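Local coordinates for protein glycerol dehydratase (PDB 1R9D) that probably dehydrates glycerol without coenzyme B12, as a member of the glycyl-radical enzymes related to pyruvate formate lyase, at residues G155-Y159 with N160-H164; Q84-P87 with E88-N91; I743-A746 with A747-N750; D99-N102 with K103-G106. All coordinates share one frame; numbering follows the deposited sequence.

Contact 1. Residues G155-Y159 with N160-H164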
loop_
_atom_site.group_PDB
_atom_site.type_symbol
_atom_site.label_atom_id
_atom_site.label_comp_id
_atom_site.label_asym_id
_atom_site.label_seq_id
_atom_site.Cartn_x
_atom_site.Cartn_y
_atom_site.Cartn_z
ATOM N N GLY A 155 2.013 20.160 -11.642
ATOM C CA GLY A 155 2.782 20.503 -10.461
ATOM C C GLY A 155 2.035 20.739 -9.160
ATOM O O GLY A 155 2.549 20.416 -8.088
ATOM N N ASN A 156 0.824 21.283 -9.234
ATOM C CA ASN A 156 0.069 21.601 -8.026
ATOM C C ASN A 156 0.058 20.518 -6.941
ATOM O O ASN A 156 0.523 20.763 -5.825
ATOM C CB ASN A 156 -1.368 22.010 -8.384
ATOM C CG ASN A 156 -2.042 22.800 -7.274
ATOM O OD1 ASN A 156 -1.378 23.296 -6.356
ATOM N ND2 ASN A 156 -3.362 22.934 -7.355
ATOM N N TYR A 157 -0.451 19.330 -7.260
ATOM C CA TYR A 157 -0.523 18.243 -6.278
ATOM C C TYR A 157 0.753 17.400 -6.240
ATOM O O TYR A 157 0.888 16.472 -5.429
ATOM C CB TYR A 157 -1.737 17.354 -6.582
ATOM C CG TYR A 157 -3.072 18.080 -6.555
ATOM C CD1 TYR A 157 -4.180 17.556 -7.221
ATOM C CD2 TYR A 157 -3.231 19.288 -5.868
ATOM C CE1 TYR A 157 -5.407 18.210 -7.211
ATOM C CE2 TYR A 157 -4.465 19.953 -5.852
ATOM C CZ TYR A 157 -5.547 19.403 -6.529
ATOM O OH TYR A 157 -6.773 20.035 -6.532
ATOM N N TYR A 158 1.687 17.735 -7.120
ATOM C CA TYR A 158 2.962 17.041 -7.207
ATOM C C TYR A 158 3.927 17.590 -6.157
ATOM O O TYR A 158 4.536 16.832 -5.405
ATOM C CB TYR A 158 3.566 17.233 -8.602
ATOM C CG TYR A 158 4.893 16.534 -8.815
ATOM C CD1 TYR A 158 4.950 15.175 -9.125
ATOM C CD2 TYR A 158 6.096 17.234 -8.695
ATOM C CE1 TYR A 158 6.177 14.529 -9.313
ATOM C CE2 TYR A 158 7.325 16.598 -8.881
ATOM C CZ TYR A 158 7.356 15.246 -9.188
ATOM O OH TYR A 158 8.563 14.602 -9.360
ATOM N N TYR A 159 4.050 18.913 -6.103
ATOM C CA TYR A 159 4.964 19.557 -5.161
ATOM C C TYR A 159 4.412 19.790 -3.768
ATOM O O TYR A 159 5.175 19.867 -2.799
ATOM C CB TYR A 159 5.439 20.903 -5.716
ATOM C CG TYR A 159 6.323 20.792 -6.930
ATOM C CD1 TYR A 159 5.870 21.197 -8.186
ATOM C CD2 TYR A 159 7.616 20.275 -6.830
ATOM C CE1 TYR A 159 6.678 21.093 -9.307
ATOM C CE2 TYR A 159 8.432 20.167 -7.943
ATOM C CZ TYR A 159 7.960 20.578 -9.179
ATOM O OH TYR A 159 8.770 20.485 -10.287
ATOM N N ASN A 160 3.096 19.911 -3.658
ATOM C CA ASN A 160 2.485 20.165 -2.362
ATOM C C ASN A 160 1.201 19.384 -2.120
ATOM O O ASN A 160 0.833 18.510 -2.912
ATOM C CB ASN A 160 2.239 21.670 -2.215
ATOM C CG ASN A 160 3.535 22.465 -2.175
ATOM O OD1 ASN A 160 4.218 22.508 -1.146
ATOM N ND2 ASN A 160 3.893 23.078 -3.301
ATOM N N GLY A 161 0.527 19.706 -1.021
ATOM C CA GLY A 161 -0.701 19.020 -0.661
ATOM C C GLY A 161 -1.841 19.226 -1.638
ATOM O O GLY A 161 -1.762 20.066 -2.536
ATOM N N VAL A 162 -2.911 18.456 -1.453
ATOM C CA VAL A 162 -4.081 18.539 -2.322
ATOM C C VAL A 162 -5.035 19.666 -1.920
ATOM O O VAL A 162 -5.160 20.669 -2.629
ATOM C CB VAL A 162 -4.849 17.196 -2.325
ATOM C CG1 VAL A 162 -6.114 17.305 -3.193
ATOM C CG2 VAL A 162 -3.936 16.089 -2.833
ATOM N N GLY A 163 -5.698 19.513 -0.779
ATOM C CA GLY A 163 -6.633 20.535 -0.347
ATOM C C GLY A 163 -7.861 20.546 -1.244
ATOM O O GLY A 163 -8.442 19.489 -1.509
ATOM N N HIS A 164 -8.252 21.734 -1.703
ATOM C CA HIS A 164 -9.421 21.915 -2.574
ATOM C C HIS A 164 -10.633 21.189 -2.030
ATOM O O HIS A 164 -11.180 20.273 -2.660
ATOM C CB HIS A 164 -9.104 21.438 -3.992
ATOM C CG HIS A 164 -8.105 22.302 -4.690
ATOM N ND1 HIS A 164 -6.788 22.384 -4.289
ATOM C CD2 HIS A 164 -8.251 23.200 -5.693
ATOM C CE1 HIS A 164 -6.167 23.300 -5.013
ATOM N NE2 HIS A 164 -7.032 23.809 -5.871
HETATM O O HOH W 1 2.321 22.963 -5.835
HETATM O O HOH W 2 -0.638 22.248 -3.736
#
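Tyr157 sets its hydroxyl over one face of the His164 imidazole, with Tyr157 OH 3.2 Å from His164 CG and shifted toward the ring's rim. The two rings make an offset edge-to-face pair: the phenol offers its edge to the imidazole face, and the planes stand at 75°. Val162 covers a face of the phenol in turn, its CG1 lying 4.1 Å from the Tyr157 centroid in a CH-pi contact; this branch gets there by standing anti to Val162 N (chi1 178°). Asn156 comes at the imidazole obliquely, its ND2 3.7 Å from His164 CE1.

The imidazole is kept from rotating by its own segment. His164 ND1 donates to Val162 O at 2.9 Å, with the acceptor close to the ring plane. Further back, the chain leaves the helix at Asn160, whose N makes a weak 3.5 Å bond to Asn156 O. A water donates to that same carbonyl, Asn156 O, and accepts from Asn160 ND2 at 3.0 Å, tying the helix end to the loop a second time.

The second shell comes from other parts of the chain. Asp447 bonds Tyr157 OH through its N and Asn156 ND2 through its O, while Asn279 holds both Asn160 OD1 and Gly161 N. With ND1 taken by Val162, His164 turns NE2 to a bound glycerol, its hydrogen-bond partner; His281, Ser282 and Asp447 lie close by, an arrangement consistent with the buried substrate pocket of a glycyl-radical enzyme.

Contact 2. Residues Q84-P87 with E88-N91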
loop_
_atom_site.group_PDB
_atom_site.type_symbol
_atom_site.label_atom_id
_atom_site.label_comp_id
_atom_site.label_asym_id
_atom_site.label_seq_id
_atom_site.Cartn_x
_atom_site.Cartn_y
_atom_site.Cartn_z
ATOM N N GLN A 84 4.911 27.578 6.784
ATOM C CA GLN A 84 5.663 26.469 7.356
ATOM C C GLN A 84 6.093 25.650 6.140
ATOM O O GLN A 84 5.698 25.955 5.008
ATOM C CB GLN A 84 4.785 25.596 8.266
ATOM C CG GLN A 84 4.351 26.216 9.597
ATOM C CD GLN A 84 5.497 26.378 10.591
ATOM O OE1 GLN A 84 6.538 25.737 10.468
ATOM N NE2 GLN A 84 5.296 27.228 11.592
ATOM N N VAL A 85 6.883 24.608 6.374
ATOM C CA VAL A 85 7.380 23.748 5.305
ATOM C C VAL A 85 6.754 22.358 5.403
ATOM O O VAL A 85 6.605 21.813 6.500
ATOM C CB VAL A 85 8.918 23.635 5.381
ATOM C CG1 VAL A 85 9.437 22.667 4.328
ATOM C CG2 VAL A 85 9.536 25.009 5.179
ATOM N N PHE A 86 6.383 21.799 4.251
ATOM C CA PHE A 86 5.754 20.481 4.178
ATOM C C PHE A 86 6.617 19.553 3.321
ATOM O O PHE A 86 6.286 19.243 2.174
ATOM C CB PHE A 86 4.339 20.623 3.586
ATOM C CG PHE A 86 3.402 21.419 4.454
ATOM C CD1 PHE A 86 3.608 22.783 4.664
ATOM C CD2 PHE A 86 2.349 20.797 5.115
ATOM C CE1 PHE A 86 2.786 23.508 5.520
ATOM C CE2 PHE A 86 1.520 21.510 5.975
ATOM C CZ PHE A 86 1.740 22.872 6.180
ATOM N N PRO A 87 7.736 19.075 3.891
ATOM C CA PRO A 87 8.693 18.188 3.228
ATOM C C PRO A 87 8.172 16.829 2.786
ATOM O O PRO A 87 8.810 16.169 1.974
ATOM C CB PRO A 87 9.812 18.067 4.258
ATOM C CG PRO A 87 9.058 18.096 5.544
ATOM C CD PRO A 87 8.082 19.236 5.316
ATOM N N GLU A 88 7.022 16.417 3.315
ATOM C CA GLU A 88 6.444 15.123 2.964
ATOM C C GLU A 88 5.967 15.054 1.518
ATOM O O GLU A 88 5.817 13.964 0.966
ATOM C CB GLU A 88 5.273 14.777 3.894
ATOM C CG GLU A 88 4.090 15.741 3.830
ATOM C CD GLU A 88 4.067 16.745 4.971
ATOM O OE1 GLU A 88 3.065 16.769 5.716
ATOM O OE2 GLU A 88 5.040 17.517 5.120
ATOM N N PHE A 89 5.725 16.212 0.906
ATOM C CA PHE A 89 5.262 16.250 -0.480
ATOM C C PHE A 89 6.429 16.452 -1.444
ATOM O O PHE A 89 6.551 15.735 -2.434
ATOM C CB PHE A 89 4.211 17.347 -0.639
ATOM C CG PHE A 89 3.039 17.191 0.293
ATOM C CD1 PHE A 89 2.732 18.179 1.223
ATOM C CD2 PHE A 89 2.258 16.036 0.258
ATOM C CE1 PHE A 89 1.663 18.021 2.110
ATOM C CE2 PHE A 89 1.189 15.868 1.138
ATOM C CZ PHE A 89 0.888 16.860 2.068
ATOM N N SER A 90 7.282 17.430 -1.149
ATOM C CA SER A 90 8.476 17.711 -1.951
ATOM C C SER A 90 9.314 18.679 -1.127
ATOM O O SER A 90 8.794 19.342 -0.235
ATOM C CB SER A 90 8.123 18.356 -3.298
ATOM O OG SER A 90 7.706 19.698 -3.132
ATOM N N ASN A 91 10.606 18.762 -1.413
ATOM C CA ASN A 91 11.456 19.675 -0.654
ATOM C C ASN A 91 12.755 20.024 -1.359
ATOM O O ASN A 91 13.414 21.000 -0.999
ATOM C CB ASN A 91 11.763 19.078 0.718
ATOM C CG ASN A 91 12.455 17.742 0.621
ATOM O OD1 ASN A 91 13.639 17.663 0.282
ATOM N ND2 ASN A 91 11.714 16.672 0.898
#
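Glu88 folds its carboxylate back alongside Phe86, the OE2 oxygen 3.5 Å from Phe86 CB and the carboxylate plane only 30° from that of the phenyl ring. Two torsions send it there: CG stands between the backbone N and the carbonyl carbon (chi1 62°), and the chain then bends at chi2. The first of these torsions also lays Glu88 CG over the centre of the Phe89 ring, 3.6 Å above its plane. Phe89 runs beside Phe86, pointing the same way, and its CD1 meets Phe86 CB at 3.8 Å.

Beneath these side chains the backbone makes a type I beta turn with Pro87 and Glu88 at the two corners. Its closing bond, Phe89 N to Phe86 O at 3.3 Å, is long and weak though nearly straight. The turn belongs to the buried loop that leads into helix 92-97. Asn91, at the N-cap position of that helix, makes no capping bond with its side chain. Instead, its amide reaches back over the turn, and ND2 donates to Pro87 O at 3.1 Å, meeting a lone pair in the carbonyl plane with the acceptor also in the plane of the amide.

The buried charge of Glu88 is met by two arginines, Arg31 and Arg51, both forming salt bridges to OE1. Pro87 packs against Ile35 of helix 30-40 and Val122 of helix 113-125, while Phe86 and Phe89 both touch Asn279.

Contact 3. Residues I743-A746 with A747-N750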
loop_
_atom_site.group_PDB
_atom_site.type_symbol
_atom_site.label_atom_id
_atom_site.label_comp_id
_atom_site.label_asym_id
_atom_site.label_seq_id
_atom_site.Cartn_x
_atom_site.Cartn_y
_atom_site.Cartn_z
ATOM N N ILE A 743 -4.123 54.629 -11.011
ATOM C CA ILE A 743 -3.733 54.127 -9.701
ATOM C C ILE A 743 -2.831 52.902 -9.816
ATOM O O ILE A 743 -1.882 52.749 -9.050
ATOM C CB ILE A 743 -4.973 53.781 -8.850
ATOM C CG1 ILE A 743 -5.755 55.063 -8.548
ATOM C CG2 ILE A 743 -4.550 53.096 -7.553
ATOM C CD1 ILE A 743 -7.025 54.847 -7.752
ATOM N N LEU A 744 -3.117 52.030 -10.776
ATOM C CA LEU A 744 -2.299 50.841 -10.961
ATOM C C LEU A 744 -0.906 51.228 -11.457
ATOM O O LEU A 744 0.101 50.642 -11.047
ATOM C CB LEU A 744 -2.969 49.887 -11.954
ATOM C CG LEU A 744 -4.370 49.416 -11.551
ATOM C CD1 LEU A 744 -4.936 48.511 -12.639
ATOM C CD2 LEU A 744 -4.304 48.675 -10.228
ATOM N N LEU A 745 -0.844 52.225 -12.333
ATOM C CA LEU A 745 0.439 52.669 -12.862
ATOM C C LEU A 745 1.260 53.354 -11.773
ATOM O O LEU A 745 2.481 53.212 -11.723
ATOM C CB LEU A 745 0.226 53.626 -14.041
ATOM C CG LEU A 745 -0.396 53.008 -15.299
ATOM C CD1 LEU A 745 -0.572 54.082 -16.366
ATOM C CD2 LEU A 745 0.493 51.892 -15.817
ATOM N N ALA A 746 0.579 54.088 -10.899
ATOM C CA ALA A 746 1.245 54.791 -9.808
ATOM C C ALA A 746 1.816 53.789 -8.808
ATOM O O ALA A 746 2.878 54.017 -8.221
ATOM C CB ALA A 746 0.264 55.719 -9.115
ATOM N N ALA A 747 1.101 52.679 -8.627
ATOM C CA ALA A 747 1.513 51.626 -7.707
ATOM C C ALA A 747 2.783 50.929 -8.174
ATOM O O ALA A 747 3.569 50.443 -7.355
ATOM C CB ALA A 747 0.390 50.607 -7.540
ATOM N N GLN A 748 2.987 50.865 -9.485
ATOM C CA GLN A 748 4.186 50.230 -10.020
ATOM C C GLN A 748 5.407 51.118 -9.797
ATOM O O GLN A 748 6.511 50.623 -9.559
ATOM C CB GLN A 748 4.037 49.954 -11.518
ATOM C CG GLN A 748 2.987 48.916 -11.867
ATOM C CD GLN A 748 3.055 48.511 -13.322
ATOM O OE1 GLN A 748 2.880 49.342 -14.218
ATOM N NE2 GLN A 748 3.317 47.230 -13.569
ATOM N N LYS A 749 5.199 52.429 -9.875
ATOM C CA LYS A 749 6.286 53.386 -9.695
ATOM C C LYS A 749 6.656 53.615 -8.229
ATOM O O LYS A 749 7.836 53.743 -7.898
ATOM C CB LYS A 749 5.924 54.724 -10.351
ATOM C CG LYS A 749 5.834 54.663 -11.870
ATOM C CD LYS A 749 5.539 56.034 -12.466
ATOM C CE LYS A 749 5.465 55.974 -13.988
ATOM N NZ LYS A 749 5.186 57.309 -14.596
ATOM N N ASN A 750 5.651 53.670 -7.360
ATOM C CA ASN A 750 5.878 53.888 -5.932
ATOM C C ASN A 750 5.075 52.899 -5.083
ATOM O O ASN A 750 4.113 53.278 -4.415
ATOM C CB ASN A 750 5.499 55.326 -5.558
ATOM C CG ASN A 750 6.413 56.358 -6.201
ATOM O OD1 ASN A 750 7.576 56.505 -5.813
ATOM N ND2 ASN A 750 5.897 57.072 -7.197
HETATM O O HOH W 3 3.963 52.102 -14.257
HETATM O O HOH W 4 3.492 56.816 -7.941
#
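Ile743 O takes the N-H of Ala747 at 3.0 Å, an ordinary helical bond, and Leu744 O takes that of Gln748 at a longer 3.3 Å. Beyond this the pattern spreads out. Gln748 N also leans weakly on Leu745 O, and Lys749 N is divided between two weak bonds, one to Leu745 O and one to Ala746 O. Only with Asn750 does a short bond return: its N donates to Ala746 O at 2.9 Å, close to straight (160°).

Such forking marks the last turn of helix 741-749, which follows strand 733-738 in the glycine-radical family region; Asn750 is the first residue to leave helical geometry. Waters supply further protons to the carbonyls at this end. One donates both to Leu745 O, at 3.1 Å, and to Gln748 OE1, at 3.0 Å. Another donates to Ala746 O at 2.9 Å, and its suggested link to Asn750 ND2 is too short to be trusted.

The amide of Gln748 is used from both ends, because NE2 is hydrogen-bonded to Gln776 OE1 and Asn777 OD1 on helix 773-781. Against that helix Leu744 and Leu745 both rest on Ile780, and Leu745 CD2 also comes within 3.8 Å of Gln748 OE1.

Contact 4. Residues D99-N102 with K103-G106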
loop_
_atom_site.group_PDB
_atom_site.type_symbol
_atom_site.label_atom_id
_atom_site.label_comp_id
_atom_site.label_asym_id
_atom_site.label_seq_id
_atom_site.Cartn_x
_atom_site.Cartn_y
_atom_site.Cartn_z
ATOM N N ASP A 99 18.796 30.265 -1.077
ATOM C CA ASP A 99 19.481 31.549 -1.109
ATOM C C ASP A 99 18.960 32.629 -2.050
ATOM O O ASP A 99 19.570 33.695 -2.159
ATOM C CB ASP A 99 20.972 31.320 -1.362
ATOM C CG ASP A 99 21.591 30.384 -0.338
ATOM O OD1 ASP A 99 21.284 30.536 0.863
ATOM O OD2 ASP A 99 22.384 29.501 -0.728
ATOM N N ARG A 100 17.845 32.380 -2.729
ATOM C CA ARG A 100 17.313 33.408 -3.613
ATOM C C ARG A 100 15.835 33.714 -3.395
ATOM O O ARG A 100 15.222 34.433 -4.181
ATOM C CB ARG A 100 17.588 33.067 -5.085
ATOM C CG ARG A 100 17.048 31.745 -5.598
ATOM C CD ARG A 100 17.239 31.675 -7.113
ATOM N NE ARG A 100 16.716 30.449 -7.708
ATOM C CZ ARG A 100 17.336 29.274 -7.676
ATOM N NH1 ARG A 100 18.514 29.153 -7.076
ATOM N NH2 ARG A 100 16.778 28.217 -8.253
ATOM N N LEU A 101 15.271 33.183 -2.313
ATOM C CA LEU A 101 13.872 33.436 -1.990
ATOM C C LEU A 101 13.662 34.918 -1.693
ATOM O O LEU A 101 12.627 35.490 -2.041
ATOM C CB LEU A 101 13.439 32.615 -0.771
ATOM C CG LEU A 101 13.229 31.109 -0.955
ATOM C CD1 LEU A 101 12.927 30.470 0.394
ATOM C CD2 LEU A 101 12.084 30.864 -1.928
ATOM N N ASN A 102 14.650 35.541 -1.056
ATOM C CA ASN A 102 14.545 36.950 -0.707
ATOM C C ASN A 102 14.917 37.877 -1.854
ATOM O O ASN A 102 14.841 39.097 -1.718
ATOM C CB ASN A 102 15.428 37.270 0.506
ATOM C CG ASN A 102 16.915 37.124 0.213
ATOM O OD1 ASN A 102 17.754 37.529 1.018
ATOM N ND2 ASN A 102 17.247 36.540 -0.932
ATOM N N LYS A 103 15.313 37.304 -2.985
ATOM C CA LYS A 103 15.692 38.111 -4.137
ATOM C C LYS A 103 14.594 38.210 -5.194
ATOM O O LYS A 103 14.790 38.821 -6.242
ATOM C CB LYS A 103 16.978 37.555 -4.755
ATOM C CG LYS A 103 18.153 37.595 -3.788
ATOM C CD LYS A 103 19.371 36.885 -4.336
ATOM C CE LYS A 103 20.461 36.804 -3.273
ATOM N NZ LYS A 103 21.634 36.016 -3.733
ATOM N N ARG A 104 13.438 37.612 -4.914
ATOM C CA ARG A 104 12.315 37.653 -5.848
ATOM C C ARG A 104 11.717 39.055 -5.890
ATOM O O ARG A 104 11.858 39.825 -4.938
ATOM C CB ARG A 104 11.210 36.693 -5.407
ATOM C CG ARG A 104 11.583 35.230 -5.340
ATOM C CD ARG A 104 10.418 34.467 -4.723
ATOM N NE ARG A 104 10.545 33.023 -4.860
ATOM C CZ ARG A 104 9.615 32.160 -4.459
ATOM N NH1 ARG A 104 8.500 32.603 -3.897
ATOM N NH2 ARG A 104 9.799 30.858 -4.622
ATOM N N THR A 105 11.047 39.380 -6.992
ATOM C CA THR A 105 10.392 40.677 -7.129
ATOM C C THR A 105 9.102 40.542 -6.335
ATOM O O THR A 105 8.944 41.131 -5.265
ATOM C CB THR A 105 10.008 40.990 -8.584
ATOM O OG1 THR A 105 10.757 40.158 -9.476
ATOM C CG2 THR A 105 10.303 42.445 -8.897
ATOM N N GLY A 106 8.183 39.746 -6.874
ATOM C CA GLY A 106 6.917 39.512 -6.206
ATOM C C GLY A 106 6.989 38.193 -5.458
ATOM O O GLY A 106 7.880 37.388 -5.712
#
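Arg104 runs back alongside Leu101, both side chains pointing the same way, and meets first its carbonyl and then its methyl. Arg104 CB starts 3.8 Å from Leu101 O; CG comes to 3.5 Å of that oxygen, and CD passes it at a similar distance. Past CD the chain stays extended, and NE comes up to Leu101 CD2 at 4.0 Å. The guanidinium then slides under this methyl, which covers one of its faces off-centre, with CZ 3.8 Å and NH2 3.5 Å from Leu101 CD2. At the tip, NH2 bonds Glu97 in a salt bridge as well as Arg325 O, and NH1 bonds Asp107 O, so polar partners hold the flat group in place beside the leucine.

Lys103 runs off at about a right angle to Arg104, its CE 3.4 Å from Asp99 O. Its backbone N donates to Arg100 O at 3.1 Å, but from above the carbonyl plane, 73° out of it. Arg100 itself pairs with Glu327 through NE, and Asp99 with Lys116. The Arg100-Lys103 bond closes a type I beta turn with Leu101 and Asn102 at its corners, a reversal on the surface loop between helices 92-97 and 113-125.

From the N terminus, contact 2 (84-91) comes first, turning the chain just before helix 92-97. Contact 4 (99-106) follows that helix and turns the loop leading on to helix 113-125. Contact 1 (155-164) then closes the exit from helix 155-159, and contact 3 (743-750) ends helix 741-749 far along the sequence. All four run in series; none nests or crosses. Contacts 1 and 2 do meet in space: Ser90 OG is 2.6 Å from Tyr159 O, a probable hydrogen bond, and Phe89 packs on Asn160 and Gly161. Contact 3 touches none of the others, although contact 4 comes within about 9 Å of it between nearest atoms.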